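Local atomic coordinates of kappa-carrageenase (Pseudoalteromonas carrageenovora, PDB entry 1DYP), a protein that catalyses the endohydrolysis of (1->4)-beta-D-linkages between D-galactose 4-sulfate and 3,6-anhydro-D-galactose in kappa-carrageenans. Residues Glu101-Gly106 with Val262-Thr267. The protein carries 1 engineered substitution. Sequence-based numbering, arbitrary orientation.
With CD (cadmium ion), chain C.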
loop_
_atom_site.group_PDB
_atom_site.type_symbol
_atom_site.label_atom_id
_atom_site.label_comp_id
_atom_site.label_asym_id
_atom_site.label_seq_id
_atom_site.Cartn_x
_atom_site.Cartn_y
_atom_site.Cartn_z
ATOM N N GLU A 101 10.760 -3.343 -4.972
ATOM C CA GLU A 101 11.467 -3.011 -3.750
ATOM C C GLU A 101 11.434 -1.522 -3.462
ATOM O O GLU A 101 11.577 -0.700 -4.360
ATOM C CB GLU A 101 12.918 -3.482 -3.852
ATOM C CG GLU A 101 13.789 -3.131 -2.665
ATOM C CD GLU A 101 15.196 -3.674 -2.817
ATOM O OE1 GLU A 101 15.349 -4.915 -2.866
ATOM O OE2 GLU A 101 16.144 -2.863 -2.892
ATOM N N ALA A 102 11.227 -1.178 -2.198
ATOM C CA ALA A 102 11.222 0.216 -1.787
ATOM C C ALA A 102 12.025 0.310 -0.498
ATOM O O ALA A 102 11.947 -0.574 0.356
ATOM C CB ALA A 102 9.796 0.710 -1.562
ATOM N N ARG A 103 12.824 1.364 -0.388
ATOM C CA ARG A 103 13.642 1.602 0.797
ATOM C C ARG A 103 12.843 2.645 1.556
ATOM O O ARG A 103 12.764 3.802 1.145
ATOM C CB ARG A 103 15.014 2.134 0.387
ATOM C CG ARG A 103 15.966 2.294 1.550
ATOM C CD ARG A 103 17.394 2.000 1.133
ATOM N NE ARG A 103 18.283 2.001 2.286
ATOM C CZ ARG A 103 18.778 3.098 2.850
ATOM N NH1 ARG A 103 18.482 4.297 2.365
ATOM N NH2 ARG A 103 19.562 2.996 3.913
ATOM N N ILE A 104 12.251 2.218 2.667
ATOM C CA ILE A 104 11.368 3.073 3.448
ATOM C C ILE A 104 11.715 3.258 4.915
ATOM O O ILE A 104 12.244 2.363 5.566
ATOM C CB ILE A 104 9.927 2.498 3.385
ATOM C CG1 ILE A 104 9.446 2.465 1.934
ATOM C CG2 ILE A 104 8.987 3.305 4.271
ATOM C CD1 ILE A 104 8.190 1.644 1.727
ATOM N N LYS A 105 11.391 4.444 5.417
ATOM C CA LYS A 105 11.573 4.790 6.818
ATOM C C LYS A 105 10.160 5.135 7.271
ATOM O O LYS A 105 9.496 5.971 6.659
ATOM C CB LYS A 105 12.483 6.004 6.951
ATOM C CG LYS A 105 12.727 6.470 8.369
ATOM C CD LYS A 105 13.722 7.609 8.296
ATOM C CE LYS A 105 14.050 8.205 9.627
ATOM N NZ LYS A 105 15.071 9.265 9.398
ATOM N N GLY A 106 9.691 4.474 8.323
ATOM C CA GLY A 106 8.348 4.729 8.807
ATOM C C GLY A 106 8.182 6.077 9.480
ATOM O O GLY A 106 9.163 6.764 9.772
ATOM N N VAL A 262 10.606 7.650 1.503
ATOM C CA VAL A 262 10.984 6.604 0.570
ATOM C C VAL A 262 12.232 7.059 -0.174
ATOM O O VAL A 262 12.203 8.032 -0.927
ATOM C CB VAL A 262 9.862 6.335 -0.453
ATOM C CG1 VAL A 262 10.200 5.110 -1.286
ATOM C CG2 VAL A 262 8.538 6.144 0.270
ATOM N N ASP A 263 13.331 6.355 0.058
ATOM C CA ASP A 263 14.593 6.687 -0.583
ATOM C C ASP A 263 14.507 6.335 -2.065
ATOM O O ASP A 263 15.017 7.058 -2.921
ATOM C CB ASP A 263 15.722 5.911 0.104
ATOM C CG ASP A 263 17.100 6.287 -0.410
ATOM O OD1 ASP A 263 17.226 7.291 -1.137
ATOM O OD2 ASP A 263 18.067 5.574 -0.064
ATOM N N TYR A 264 13.843 5.225 -2.367
ATOM C CA TYR A 264 13.694 4.798 -3.749
ATOM C C TYR A 264 12.705 3.655 -3.862
ATOM O O TYR A 264 12.360 3.008 -2.870
ATOM C CB TYR A 264 15.052 4.343 -4.318
ATOM C CG TYR A 264 15.619 3.075 -3.698
ATOM C CD1 TYR A 264 15.002 1.836 -3.897
ATOM C CD2 TYR A 264 16.773 3.112 -2.914
ATOM C CE1 TYR A 264 15.516 0.670 -3.334
ATOM C CE2 TYR A 264 17.298 1.946 -2.345
ATOM C CZ TYR A 264 16.663 0.734 -2.560
ATOM O OH TYR A 264 17.167 -0.417 -2.001
ATOM N N VAL A 265 12.235 3.436 -5.084
ATOM C CA VAL A 265 11.342 2.333 -5.395
ATOM C C VAL A 265 11.901 1.791 -6.707
ATOM O O VAL A 265 12.188 2.551 -7.633
ATOM C CB VAL A 265 9.863 2.783 -5.557
ATOM C CG1 VAL A 265 9.745 3.893 -6.592
ATOM C CG2 VAL A 265 9.002 1.585 -5.951
ATOM N N ARG A 266 12.105 0.481 -6.761
ATOM C CA ARG A 266 12.657 -0.150 -7.951
ATOM C C ARG A 266 11.823 -1.352 -8.341
ATOM O O ARG A 266 11.473 -2.173 -7.498
ATOM C CB ARG A 266 14.102 -0.582 -7.682
ATOM C CG ARG A 266 15.029 0.591 -7.420
ATOM C CD ARG A 266 16.335 0.165 -6.784
ATOM N NE ARG A 266 17.163 1.328 -6.479
ATOM C CZ ARG A 266 18.275 1.291 -5.751
ATOM N NH1 ARG A 266 18.705 0.144 -5.243
ATOM N NH2 ARG A 266 18.958 2.409 -5.535
ATOM N N THR A 267 11.500 -1.446 -9.627
ATOM C CA THR A 267 10.708 -2.554 -10.140
ATOM C C THR A 267 11.442 -3.187 -11.313
ATOM O O THR A 267 11.903 -2.486 -12.212
ATOM C CB THR A 267 9.328 -2.074 -10.609
ATOM O OG1 THR A 267 8.638 -1.472 -9.507
ATOM C CG2 THR A 267 8.507 -3.239 -11.139
HETATM CD CD CD C . 16.866 8.449 -3.285
HETATM O O HOH W 1 17.978 -2.714 -5.005
HETATM O O HOH W 2 18.333 9.653 -4.621
HETATM O O HOH W 3 18.047 6.574 -4.131
HETATM O O HOH W 4 18.957 9.092 -1.924
#
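Arg103 and Tyr264 meet side chain to ring where strands 98-105 and 258-270 run antiparallel in the jelly-roll beta-sandwich of this family 16 catalytic domain. The Tyr264 ring stands between two arginines. Arg103 CB makes a CH-pi contact, 3.7 Å from the ring centroid, while on the opposite face the guanidinium of Arg266 has its CZ over the ring centre, 3.4 Å above the plane. Tyr264 reaches this place with CG between its backbone N and carbonyl carbon (chi1 67°), which leans the ring across the neighbouring strand. At the ring edge the phenol donates to Glu101 OE2, with 2.8 Å from Tyr264 OH to that oxygen. The extended Glu101 chain presents the anti side of its carboxylate, turned 41° from the ring plane. A water bridges the same OE2 to Arg266 NH1, and Glu22 forms a salt bridge with Arg266 NE, so the guanidinium is held from two directions.

The strand pairing is regular at Glu101 and Arg266, whose backbones exchange two hydrogen bonds. Farther along, a beta bulge sets Asp263 and Tyr264 against Arg103, and Asp263 N donates to Arg103 O (2.8 Å). On the other face of the sheet Ala102, Ile104, Val262 and Val265 turn into the sandwich core, where Ile104 CG1 lies 4.1 Å from Val262 CG2; Phe117 and Leu229 of strands 113-120 and 225-233 pack beneath.

The bulge brings Asp263 alongside Arg103, their guanidinium and carboxylate planes 66° apart, and turns its carbonyl outward to a cadmium ion that Glu22 and Gly53 also bind. The carboxylate divides its oxygens: Asp263 OD1 coordinates that cadmium at 2.5 Å, whereas Asp263 OD2 ligates a second cadmium and accepts a weak, bent salt-bridge hydrogen bond from Arg103 NH1 at 2.8 Å.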